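Local coordinates for flagellin B1 (Methanocaldococcus jannaschii DSM 2661, PDB 5YA6), which probably polymerises as a subunit of the archaellum, the rotating filament that propels archaeal swimming, and holds a calcium ion in its beta-rich domain, at residues 71-76 / 97-102; 33-38 / 115-120; 46-51 / 109-114. All coordinates share one frame; numbering follows the deposited sequence. Where two conformers were deposited one is given.

Contact 1 of 3, residues 71-76 / 97-102. With CA (calcium ion), chain D.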
ATOM      1  N   ALA B  71      28.516  -3.308   2.709  1.00 15.90           N
ATOM      2  CA  ALA B  71      28.656  -4.467   3.617  1.00 17.69           C
ATOM      3  C   ALA B  71      27.695  -5.629   3.344  1.00 18.85           C
ATOM      4  O   ALA B  71      27.950  -6.765   3.779  1.00 18.48           O
ATOM      5  CB  ALA B  71      28.490  -3.994   5.065  1.00 16.69           C
ATOM      6  N   THR B  72      26.521  -5.347   2.734  1.00 15.46           N
ATOM      7  CA  THR B  72      25.586  -6.362   2.328  1.00 16.50           C
ATOM      8  C   THR B  72      25.998  -7.155   1.104  1.00 17.94           C
ATOM      9  O   THR B  72      25.332  -8.154   0.719  1.00 19.72           O
ATOM     10  CB  THR B  72      24.218  -5.642   2.040  1.00 16.09           C
ATOM     11  OG1 THR B  72      24.443  -4.487   1.162  1.00 14.47           O
ATOM     12  CG2 THR B  72      23.594  -5.102   3.339  1.00 15.42           C
ATOM     13  N   LEU B  73      27.035  -6.692   0.404  1.00 18.88           N
ATOM     14  CA  LEU B  73      27.394  -7.289  -0.877  1.00 24.65           C
ATOM     15  C   LEU B  73      27.921  -8.733  -0.701  1.00 24.88           C
ATOM     16  O   LEU B  73      28.859  -8.957   0.077  1.00 23.49           O
ATOM     17  CB  LEU B  73      28.426  -6.376  -1.554  1.00 28.07           C
ATOM     18  CG  LEU B  73      28.784  -6.637  -2.997  1.00 33.41           C
ATOM     19  CD1 LEU B  73      27.556  -6.605  -3.872  1.00 36.39           C
ATOM     20  CD2 LEU B  73      29.771  -5.563  -3.450  1.00 34.95           C
ATOM     21  N   GLY B  74      27.232  -9.682  -1.346  1.00 23.36           N
ATOM     22  CA  GLY B  74      27.601 -11.116  -1.362  1.00 25.67           C
ATOM     23  C   GLY B  74      27.252 -11.847  -0.070  1.00 27.21           C
ATOM     24  O   GLY B  74      27.679 -12.984   0.132  1.00 28.57           O
ATOM     25  N   ALA B  75      26.511 -11.191   0.817  1.00 24.23           N
ATOM     26  CA  ALA B  75      26.248 -11.704   2.153  1.00 25.02           C
ATOM     27  C   ALA B  75      24.932 -12.463   2.273  1.00 27.82           C
ATOM     28  O   ALA B  75      23.889 -11.992   1.818  1.00 26.12           O
ATOM     29  CB  ALA B  75      26.276 -10.588   3.164  1.00 26.64           C
ATOM     30  N   ASP B  76      24.971 -13.608   2.956  1.00 24.37           N
ATOM     31  CA  ASP B  76      23.775 -14.395   3.217  0.50 25.61           C
ATOM     32  C   ASP B  76      22.910 -13.799   4.313  1.00 24.01           C
ATOM     33  O   ASP B  76      21.674 -13.855   4.206  1.00 30.79           O
ATOM     34  CB  ASP B  76      24.152 -15.811   3.618  0.50 24.80           C
ATOM     35  CG  ASP B  76      24.882 -16.515   2.532  0.50 26.18           C
ATOM     36  OD1 ASP B  76      24.259 -16.736   1.474  0.50 28.22           O
ATOM     37  OD2 ASP B  76      26.071 -16.836   2.747  0.50 26.51           O
ATOM     38  N   VAL B  97      20.309   2.007   2.608  1.00 12.10           N
ATOM     39  CA  VAL B  97      20.412   1.239   1.388  1.00 11.94           C
ATOM     40  C   VAL B  97      21.607   0.302   1.437  1.00 13.14           C
ATOM     41  O   VAL B  97      22.730   0.736   1.718  1.00 13.70           O
ATOM     42  CB  VAL B  97      20.540   2.153   0.153  1.00 12.56           C
ATOM     43  CG1 VAL B  97      20.713   1.359  -1.128  1.00 12.53           C
ATOM     44  CG2 VAL B  97      19.316   3.101   0.062  1.00 12.14           C
ATOM     45  N   GLY B  98      21.377  -0.969   1.178  1.00 11.97           N
ATOM     46  CA  GLY B  98      22.488  -1.971   1.032  1.00 12.73           C
ATOM     47  C   GLY B  98      22.687  -2.247  -0.421  1.00 13.06           C
ATOM     48  O   GLY B  98      21.726  -2.517  -1.173  1.00 13.50           O
ATOM     49  N   VAL B  99      23.966  -2.315  -0.830  1.00 13.59           N
ATOM     50  CA  VAL B  99      24.304  -2.757  -2.147  1.00 14.77           C
ATOM     51  C   VAL B  99      24.216  -4.296  -2.275  1.00 15.49           C
ATOM     52  O   VAL B  99      24.815  -5.036  -1.468  1.00 17.15           O
ATOM     53  CB  VAL B  99      25.711  -2.255  -2.546  1.00 15.99           C
ATOM     54  CG1 VAL B  99      26.116  -2.786  -3.923  1.00 17.29           C
ATOM     55  CG2 VAL B  99      25.784  -0.743  -2.401  1.00 17.19           C
ATOM     56  N   ILE B 100      23.475  -4.806  -3.252  1.00 16.44           N
ATOM     57  CA  ILE B 100      23.375  -6.246  -3.523  1.00 16.91           C
ATOM     58  C   ILE B 100      24.107  -6.602  -4.813  1.00 19.34           C
ATOM     59  O   ILE B 100      24.837  -7.624  -4.895  1.00 20.15           O
ATOM     60  CB  ILE B 100      21.887  -6.725  -3.557  1.00 16.87           C
ATOM     61  CG1 ILE B 100      21.241  -6.448  -2.181  1.00 17.70           C
ATOM     62  CG2 ILE B 100      21.804  -8.202  -3.895  1.00 18.17           C
ATOM     63  CD1 ILE B 100      21.837  -7.133  -0.946  1.00 17.40           C
ATOM     64  N   GLN B 101      23.953  -5.781  -5.832  1.00 18.70           N
ATOM     65  CA  GLN B 101      24.626  -6.000  -7.089  1.00 19.05           C
ATOM     66  C   GLN B 101      24.826  -4.621  -7.745  1.00 19.17           C
ATOM     67  O   GLN B 101      23.910  -3.811  -7.782  1.00 17.52           O
ATOM     68  CB  GLN B 101      23.725  -6.918  -7.836  1.00 24.03           C
ATOM     69  CG  GLN B 101      24.062  -7.205  -9.244  1.00 26.93           C
ATOM     70  CD  GLN B 101      23.144  -8.304  -9.739  1.00 27.79           C
ATOM     71  OE1 GLN B 101      23.151  -9.426  -9.198  1.00 28.77           O
ATOM     72  NE2 GLN B 101      22.300  -7.979 -10.713  1.00 29.28           N
ATOM     73  N   ASP B 102      26.049  -4.284  -8.141  1.00 17.01           N
ATOM     74  CA  ASP B 102      26.289  -2.975  -8.710  1.00 16.72           C
ATOM     75  C   ASP B 102      27.644  -2.985  -9.467  1.00 18.17           C
ATOM     76  O   ASP B 102      28.627  -2.640  -8.887  1.00 20.19           O
ATOM     77  CB  ASP B 102      26.287  -1.955  -7.582  1.00 16.04           C
ATOM     78  CG  ASP B 102      26.557  -0.556  -8.038  1.00 15.11           C
ATOM     79  OD1 ASP B 102      26.460  -0.259  -9.263  1.00 15.62           O
ATOM     80  OD2 ASP B 102      26.789   0.229  -7.160  1.00 16.62           O
TER
HETATM   81 CA    CA D 301      25.219   0.486 -11.004  1.00 17.45          CA
HETATM   82  O   HOH W   1      25.202  -9.549  -3.081  1.00 30.13           O
HETATM   83  O   HOH W   2      26.111  -1.017 -12.718  1.00 18.74           O

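Contact 2 of 3, residues 33-38 / 115-120. With CA (calcium ion), chain D.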
ATOM      1  N   ALA B  33      13.710  -6.182   4.825  1.00 11.85           N
ATOM      2  CA  ALA B  33      14.680  -5.957   3.774  1.00 12.22           C
ATOM      3  C   ALA B  33      13.899  -5.954   2.458  1.00 12.95           C
ATOM      4  O   ALA B  33      13.338  -7.016   2.028  1.00 13.56           O
ATOM      5  CB  ALA B  33      15.756  -7.044   3.793  1.00 12.57           C
ATOM      6  N   ILE B  34      13.833  -4.764   1.812  1.00 11.49           N
ATOM      7  CA  ILE B  34      13.013  -4.603   0.602  1.00 11.12           C
ATOM      8  C   ILE B  34      13.924  -4.522  -0.591  1.00 10.70           C
ATOM      9  O   ILE B  34      14.730  -3.559  -0.727  1.00 12.10           O
ATOM     10  CB  ILE B  34      12.131  -3.337   0.703  1.00 11.35           C
ATOM     11  CG1 ILE B  34      11.262  -3.435   1.958  1.00 11.01           C
ATOM     12  CG2 ILE B  34      11.380  -3.089  -0.582  1.00 10.73           C
ATOM     13  CD1 ILE B  34      10.667  -2.085   2.374  1.00 11.42           C
ATOM     14  N   TYR B  35      13.858  -5.517  -1.453  1.00 10.82           N
ATOM     15  CA  TYR B  35      14.781  -5.596  -2.599  1.00 11.39           C
ATOM     16  C   TYR B  35      14.185  -4.927  -3.824  1.00 11.92           C
ATOM     17  O   TYR B  35      13.013  -5.092  -4.132  1.00 11.41           O
ATOM     18  CB  TYR B  35      15.156  -7.015  -2.951  1.00 12.90           C
ATOM     19  CG  TYR B  35      15.921  -7.710  -1.812  1.00 13.19           C
ATOM     20  CD1 TYR B  35      15.292  -8.246  -0.711  1.00 13.85           C
ATOM     21  CD2 TYR B  35      17.297  -7.879  -1.891  1.00 15.38           C
ATOM     22  CE1 TYR B  35      15.988  -8.861   0.318  1.00 13.09           C
ATOM     23  CE2 TYR B  35      18.011  -8.496  -0.863  1.00 14.55           C
ATOM     24  CZ  TYR B  35      17.357  -9.013   0.221  1.00 14.33           C
ATOM     25  OH  TYR B  35      18.104  -9.599   1.246  1.00 16.03           O
ATOM     26  N   ILE B  36      15.026  -4.076  -4.414  1.00 10.55           N
ATOM     27  CA  ILE B  36      14.680  -3.124  -5.483  0.50 11.98           C
ATOM     28  C   ILE B  36      15.643  -3.258  -6.691  1.00 11.63           C
ATOM     29  O   ILE B  36      16.837  -3.419  -6.499  1.00 12.53           O
ATOM     30  CB  ILE B  36      14.798  -1.692  -4.944  0.50 11.59           C
ATOM     31  CG1 ILE B  36      13.811  -1.475  -3.767  0.50 12.47           C
ATOM     32  CG2 ILE B  36      14.658  -0.682  -6.059  0.50 12.03           C
ATOM     33  CD1 ILE B  36      12.345  -1.510  -4.185  0.50 12.34           C
ATOM     34  N   THR B  37      15.121  -3.175  -7.905  1.00 12.35           N
ATOM     35  CA  THR B  37      15.909  -3.123  -9.121  1.00 13.37           C
ATOM     36  C   THR B  37      15.192  -2.187 -10.098  1.00 13.79           C
ATOM     37  O   THR B  37      13.973  -2.052 -10.035  1.00 14.00           O
ATOM     38  CB  THR B  37      16.139  -4.523  -9.748  1.00 14.60           C
ATOM     39  OG1 THR B  37      17.209  -4.494 -10.722  1.00 15.37           O
ATOM     40  CG2 THR B  37      14.901  -5.027 -10.423  1.00 13.65           C
ATOM     41  N   PRO B  38      15.916  -1.549 -10.999  1.00 12.81           N
ATOM     42  CA  PRO B  38      15.200  -0.715 -11.998  1.00 14.39           C
ATOM     43  C   PRO B  38      14.295  -1.542 -12.927  1.00 14.51           C
ATOM     44  O   PRO B  38      14.612  -2.679 -13.250  1.00 15.93           O
ATOM     45  CB  PRO B  38      16.313  -0.033 -12.781  1.00 13.95           C
ATOM     46  CG  PRO B  38      17.507  -0.047 -11.839  1.00 15.19           C
ATOM     47  CD  PRO B  38      17.358  -1.372 -11.103  1.00 13.29           C
ATOM     48  N   GLY B 115      20.777  -3.142 -14.209  1.00 20.27           N
ATOM     49  CA  GLY B 115      21.276  -4.362 -13.627  1.00 21.07           C
ATOM     50  C   GLY B 115      21.417  -4.342 -12.099  1.00 20.46           C
ATOM     51  O   GLY B 115      21.630  -5.400 -11.482  1.00 21.08           O
ATOM     52  N   ASP B 116      21.338  -3.174 -11.488  1.00 16.25           N
ATOM     53  CA  ASP B 116      21.648  -3.040 -10.064  1.00 14.56           C
ATOM     54  C   ASP B 116      20.583  -3.667  -9.216  1.00 15.82           C
ATOM     55  O   ASP B 116      19.415  -3.645  -9.603  1.00 15.91           O
ATOM     56  CB  ASP B 116      21.782  -1.582  -9.620  1.00 15.63           C
ATOM     57  CG  ASP B 116      23.044  -0.881 -10.121  1.00 15.24           C
ATOM     58  OD1 ASP B 116      23.952  -1.512 -10.750  1.00 16.90           O
ATOM     59  OD2 ASP B 116      23.113   0.321  -9.838  1.00 14.20           O
ATOM     60  N   ILE B 117      20.981  -4.156  -8.044  1.00 14.59           N
ATOM     61  CA  ILE B 117      20.029  -4.568  -7.020  1.00 14.11           C
ATOM     62  C   ILE B 117      20.440  -3.852  -5.740  1.00 13.24           C
ATOM     63  O   ILE B 117      21.598  -3.919  -5.314  1.00 14.03           O
ATOM     64  CB  ILE B 117      19.937  -6.102  -6.782  1.00 15.20           C
ATOM     65  CG1 ILE B 117      19.617  -6.809  -8.089  1.00 16.94           C
ATOM     66  CG2 ILE B 117      18.892  -6.435  -5.702  1.00 16.53           C
ATOM     67  CD1 ILE B 117      19.756  -8.336  -7.953  1.00 19.44           C
ATOM     68  N   ALA B 118      19.462  -3.208  -5.103  1.00 12.63           N
ATOM     69  CA  ALA B 118      19.666  -2.603  -3.817  1.00 11.52           C
ATOM     70  C   ALA B 118      18.698  -3.223  -2.828  1.00 11.79           C
ATOM     71  O   ALA B 118      17.655  -3.730  -3.215  1.00 12.80           O
ATOM     72  CB  ALA B 118      19.454  -1.110  -3.852  1.00 12.87           C
ATOM     73  N   VAL B 119      19.008  -3.135  -1.536  1.00 10.98           N
ATOM     74  CA  VAL B 119      18.049  -3.559  -0.509  1.00 12.62           C
ATOM     75  C   VAL B 119      17.793  -2.383   0.406  1.00 11.47           C
ATOM     76  O   VAL B 119      18.714  -1.612   0.732  1.00 12.68           O
ATOM     77  CB  VAL B 119      18.556  -4.830   0.231  1.00 12.97           C
ATOM     78  CG1 VAL B 119      19.866  -4.553   0.964  1.00 14.19           C
ATOM     79  CG2 VAL B 119      17.498  -5.359   1.170  1.00 14.00           C
ATOM     80  N   LEU B 120      16.537  -2.154   0.810  1.00 11.40           N
ATOM     81  CA  LEU B 120      16.201  -1.096   1.769  1.00 11.23           C
ATOM     82  C   LEU B 120      16.108  -1.815   3.079  1.00 11.47           C
ATOM     83  O   LEU B 120      15.259  -2.675   3.275  1.00 11.08           O
ATOM     84  CB  LEU B 120      14.872  -0.413   1.400  1.00 11.96           C
ATOM     85  CG  LEU B 120      14.765  -0.022  -0.076  1.00 12.29           C
ATOM     86  CD1 LEU B 120      13.396   0.646  -0.259  1.00 12.55           C
ATOM     87  CD2 LEU B 120      15.878   0.922  -0.550  1.00 12.75           C
TER
HETATM   88 CA    CA D 301      25.219   0.486 -11.004  1.00 17.45          CA
HETATM   89  O   HOH W   2      26.111  -1.017 -12.718  1.00 18.74           O

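Contact 3 of 3, residues 46-51 / 109-114. With CA (calcium ion), chain D.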
ATOM      1  N   ASP B  46      18.262   8.514  -9.309  1.00 14.27           N
ATOM      2  CA  ASP B  46      18.879   8.987  -8.073  1.00 15.40           C
ATOM      3  C   ASP B  46      17.962   8.551  -6.917  1.00 14.30           C
ATOM      4  O   ASP B  46      16.764   8.929  -6.907  1.00 15.74           O
ATOM      5  CB  ASP B  46      18.977  10.525  -8.139  1.00 17.99           C
ATOM      6  CG  ASP B  46      19.559  11.160  -6.894  1.00 22.48           C
ATOM      7  OD1 ASP B  46      20.123  10.458  -6.052  1.00 17.79           O
ATOM      8  OD2 ASP B  46      19.430  12.420  -6.774  1.00 26.57           O
ATOM      9  N   LEU B  47      18.509   7.809  -5.944  1.00 11.96           N
ATOM     10  CA  LEU B  47      17.776   7.338  -4.749  1.00 13.16           C
ATOM     11  C   LEU B  47      17.816   8.287  -3.578  1.00 13.02           C
ATOM     12  O   LEU B  47      17.072   8.140  -2.605  1.00 13.11           O
ATOM     13  CB  LEU B  47      18.302   5.944  -4.297  1.00 13.16           C
ATOM     14  CG  LEU B  47      18.129   4.805  -5.307  1.00 13.92           C
ATOM     15  CD1 LEU B  47      18.487   3.473  -4.734  1.00 14.82           C
ATOM     16  CD2 LEU B  47      16.661   4.728  -5.817  1.00 13.09           C
ATOM     17  N   LYS B  48      18.685   9.320  -3.654  1.00 14.68           N
ATOM     18  CA  LYS B  48      18.982  10.083  -2.472  1.00 14.33           C
ATOM     19  C   LYS B  48      17.787  10.873  -1.927  1.00 14.10           C
ATOM     20  O   LYS B  48      17.730  11.052  -0.703  1.00 16.39           O
ATOM     21  CB  LYS B  48      20.227  10.993  -2.696  1.00 15.59           C
ATOM     22  CG  LYS B  48      21.505  10.206  -2.801  1.00 16.57           C
ATOM     23  CD  LYS B  48      22.773  11.017  -3.088  1.00 18.77           C
ATOM     24  CE  LYS B  48      22.766  11.766  -4.427  1.00 19.69           C
ATOM     25  NZ  LYS B  48      22.745  10.850  -5.576  1.00 21.12           N
ATOM     26  N   ASN B  49      16.789  11.265  -2.735  1.00 17.05           N
ATOM     27  CA  ASN B  49      15.549  11.912  -2.207  1.00 19.35           C
ATOM     28  C   ASN B  49      14.337  11.003  -2.209  1.00 19.41           C
ATOM     29  O   ASN B  49      13.212  11.456  -2.039  1.00 19.00           O
ATOM     30  CB  ASN B  49      15.254  13.150  -3.067  1.00 24.61           C
ATOM     31  CG  ASN B  49      16.318  14.150  -2.903  1.00 31.21           C
ATOM     32  OD1 ASN B  49      17.171  14.319  -3.780  1.00 40.77           O
ATOM     33  ND2 ASN B  49      16.388  14.716  -1.711  1.00 34.34           N
ATOM     34  N   ALA B  50      14.577   9.717  -2.391  1.00 17.51           N
ATOM     35  CA  ALA B  50      13.494   8.754  -2.546  1.00 15.57           C
ATOM     36  C   ALA B  50      12.830   8.535  -1.215  1.00 15.65           C
ATOM     37  O   ALA B  50      13.496   8.489  -0.154  1.00 15.25           O
ATOM     38  CB  ALA B  50      14.023   7.439  -3.133  1.00 14.70           C
ATOM     39  N   LYS B  51      11.497   8.400  -1.206  1.00 14.13           N
ATOM     40  CA  LYS B  51      10.761   8.262  -0.005  1.00 15.77           C
ATOM     41  C   LYS B  51      10.112   6.885  -0.030  1.00 13.10           C
ATOM     42  O   LYS B  51       9.654   6.444  -1.072  1.00 14.13           O
ATOM     43  CB  LYS B  51       9.712   9.339   0.114  1.00 19.18           C
ATOM     44  CG  LYS B  51      10.339  10.733   0.372  1.00 24.20           C
ATOM     45  CD  LYS B  51       9.448  11.904   0.023  1.00 29.91           C
ATOM     46  CE  LYS B  51      10.113  13.242   0.384  1.00 35.05           C
ATOM     47  NZ  LYS B  51      11.531  13.441  -0.130  1.00 36.61           N
ATOM     48  N   ASN B 109      27.233   6.305  -4.855  1.00 19.29           N
ATOM     49  CA  ASN B 109      26.781   7.671  -4.936  1.00 21.91           C
ATOM     50  C   ASN B 109      25.256   7.862  -4.900  1.00 19.42           C
ATOM     51  O   ASN B 109      24.749   8.928  -5.285  1.00 18.90           O
ATOM     52  CB  ASN B 109      27.353   8.321  -6.185  1.00 25.85           C
ATOM     53  CG  ASN B 109      28.490   9.206  -5.836  1.00 34.94           C
ATOM     54  OD1 ASN B 109      28.283  10.272  -5.257  1.00 45.15           O
ATOM     55  ND2 ASN B 109      29.708   8.720  -6.044  1.00 34.74           N
ATOM     56  N   GLY B 110      24.549   6.811  -4.482  1.00 17.26           N
ATOM     57  CA  GLY B 110      23.073   6.910  -4.355  1.00 17.41           C
ATOM     58  C   GLY B 110      22.335   6.850  -5.695  1.00 18.43           C
ATOM     59  O   GLY B 110      21.207   7.371  -5.788  1.00 18.57           O
ATOM     60  N   VAL B 111      22.944   6.251  -6.716  1.00 16.28           N
ATOM     61  CA  VAL B 111      22.377   6.158  -8.066  1.00 16.08           C
ATOM     62  C   VAL B 111      22.239   4.693  -8.440  1.00 13.28           C
ATOM     63  O   VAL B 111      23.202   3.932  -8.443  1.00 13.88           O
ATOM     64  CB  VAL B 111      23.218   6.866  -9.148  1.00 16.92           C
ATOM     65  CG1 VAL B 111      22.628   6.575 -10.538  1.00 19.42           C
ATOM     66  CG2 VAL B 111      23.240   8.357  -8.929  1.00 17.36           C
ATOM     67  N   ILE B 112      21.012   4.303  -8.818  1.00 13.27           N
ATOM     68  CA  ILE B 112      20.708   2.908  -9.225  1.00 12.88           C
ATOM     69  C   ILE B 112      20.542   2.871 -10.749  1.00 14.36           C
ATOM     70  O   ILE B 112      19.831   3.705 -11.287  1.00 14.65           O
ATOM     71  CB  ILE B 112      19.465   2.298  -8.486  1.00 13.09           C
ATOM     72  CG1 ILE B 112      19.442   0.774  -8.546  1.00 13.23           C
ATOM     73  CG2 ILE B 112      18.145   2.968  -8.876  1.00 13.25           C
ATOM     74  CD1 ILE B 112      18.379   0.128  -7.728  1.00 13.66           C
ATOM     75  N   ASN B 113      21.284   1.986 -11.405  1.00 15.48           N
ATOM     76  CA  ASN B 113      21.212   1.891 -12.858  1.00 16.46           C
ATOM     77  C   ASN B 113      21.144   0.484 -13.330  1.00 18.35           C
ATOM     78  O   ASN B 113      21.012  -0.421 -12.577  1.00 16.99           O
ATOM     79  CB  ASN B 113      22.265   2.779 -13.511  1.00 17.78           C
ATOM     80  CG  ASN B 113      23.676   2.356 -13.240  1.00 18.57           C
ATOM     81  OD1 ASN B 113      23.926   1.271 -12.813  1.00 18.51           O
ATOM     82  ND2 ASN B 113      24.618   3.256 -13.478  1.00 20.90           N
ATOM     83  N   LYS B 114      21.080   0.330 -14.639  1.00 21.11           N
ATOM     84  CA  LYS B 114      20.781  -0.957 -15.216  1.00 21.47           C
ATOM     85  C   LYS B 114      21.536  -2.125 -14.564  1.00 21.03           C
ATOM     86  O   LYS B 114      22.787  -2.105 -14.470  1.00 22.32           O
ATOM     87  CB  LYS B 114      21.110  -0.892 -16.731  1.00 22.50           C
ATOM     88  CG  LYS B 114      20.916  -2.240 -17.415  1.00 24.00           C
ATOM     89  CD  LYS B 114      21.169  -2.140 -18.913  1.00 27.85           C
ATOM     90  CE  LYS B 114      21.114  -3.539 -19.537  1.00 30.58           C
ATOM     91  NZ  LYS B 114      21.283  -3.496 -21.011  1.00 35.57           N
TER
HETATM   92 CA    CA D 301      25.219   0.486 -11.004  1.00 17.45          CA
HETATM   93  O   HOH W   2      26.111  -1.017 -12.718  1.00 18.74           O

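Contact 1 of 3, residues 71-76 / 97-102
The flat group on which Thr72 settles is the Val99 carbonyl: OG1 of Thr72 stands above its plane, 43° out of it, and donates a hydrogen bond to Val99 O at 2.7 Å. Leu73 comes to a different peptide, its CD1 methyl pressing on Ile100 O at 3.1 Å, a tight approach. The two residues belong to a type II beta turn, Thr72 to Ala75, lodged against strand 94-99 and the residues that follow it, where Ile100 and Gln101 both face Ile117 in a classic beta bulge. With chi1 at 49°, Thr72 OG1 sits between its own N and carbonyl carbon and also lies 3.2 Å from Gly98 CA, a close fit of turn to strand. Ile100 bends its CD1 back to within 4.1 Å of Thr72 CB, while Leu73 CD1 also packs on Val99 CG1 at 4.1 Å. A water joins the two segments, accepting from Gly74 N and donating to Ile100 O. Thr72 also packs on Ile78 and Ile84 of neighbouring loops. Beyond the bulge the chain leads into the calcium site shared with Asp104, Ser106, Asn113 and Asp116; Asp102 OD1 binds the calcium ion at 2.3 Å.

Contact 2 of 3, residues 33-38 / 115-120
Two torsions bring Tyr35 and Val119 together: Tyr35 holds CG anti to its carbonyl carbon (chi1 -63°), and Val119 (chi1 62°) turns CG2 anti to its backbone N and over the tyrosine. The side chains lie side by side and point the same way. CG2 of Val119 stands 3.7 Å from the centroid of the Tyr35 ring, almost on the ring normal, a CH-pi contact, and the same methyl, CG2 of Val119, also touches Ala33 CB at 3.6 Å. Ile117 CG2 approaches the ring edge near its plane, and His174 of the C-terminal histidine tag stacks with the same ring.

Strands 28-38 and 117-123 are antiparallel neighbours in the large mixed sheet. Ile34 with Leu120 and Ile36 with Ala118 are hydrogen-bonded pairs, each joined by two N-H...O bonds; Ile34 O accepts Leu120 N at 2.8 Å. Tyr35 and Val119 form the non-hydrogen-bonded pair between them. On the sheet face that carries Ile34, Ile36 and Leu120, Ile36 CG1 meets Leu120 CG at 4.1 Å, and Ile152 and Ala150 pack over the two isoleucines.

Where the backbone ladder ends, a side chain takes over. Thr37 OG1 donates to Asp116 O at 2.6 Å, and Pro38 CD lies beside the same oxygen. The carboxylate of Asp116 turns elsewhere, giving OD1 and OD2 to the calcium ion at 2.4 Å each. The two ends of Asp116 thus do separate work: its carbonyl ties the loop to the neighbouring strand, while its carboxylate grips the metal with both oxygens. The Thr37 bond to the backbone of Asp116 would restrain this bidentate ligand, consistent with a link between the buried sheet and the calcium site.

Contact 3 of 3, residues 46-51 / 109-114
An Asx turn at Asp46, where the small antiparallel ladder of strands 45-46 and 111-112 ends, sets Leu47 and Lys48 against Gly110 and Asn109. Asp46 and Val111 are a non-hydrogen-bonded pair of this ladder, and Leu47 N continues it with a bond to Gly110 O, 2.7 Å long and nearly along the C=O axis. A type I beta turn from Leu47 to Ala50 then carries the chain away. In the Asx turn Asp46 OD1 accepts Lys48 N at 3.0 Å; the ammonium of the same lysine reaches that oxygen from the opposite face of the carboxylate, a salt bridge of 2.7 Å between Lys48 NZ and Asp46 OD1. Bends at chi3 and chi4 (-62° and -65°) fold the lysine chain round so that NZ also donates to Asn109 O at 2.8 Å, in the carbonyl plane. One charged nitrogen thereby links the turn to the loop across from it.

On the buried side Leu47 and Ile112 cross obliquely, CD2 of Leu47 meeting CG2 of Ile112 at 3.8 Å, and Leu13 and Leu107 pack against both. Val111 O accepts from Ser106 OG, itself a calcium ligand. One residue after the short strand, chi1 of 66° holds the amide of Asn113 between its own N and carbonyl carbon, and Asn113 OD1 binds the calcium ion at 2.4 Å.

In the fold
Contact 2 is the buried one, a regular ladder inside the large sheet; contacts 1 and 3 are partly buried and join loops to strand ends. Contacts 1 and 2 share that sheet, since strands 94-99 and 117-123 are neighbours and Gly98 N probably bonds to Val119 O. Contact 3 packs on contact 2 through Pro38 and Ile112, but does not touch contact 1. Chemistry follows place: paired backbone bonds and apolar side chains, with one threonine hydroxyl at the end, in contact 2; a threonine hydroxyl and a bridging water, without a backbone ladder, in contact 1; a salt-bridged lysine in contact 3. All three converge on one calcium ion, supplying Asp102, Asp116 and Asn113, with a shared water completing the site alongside Asp104 and Ser106.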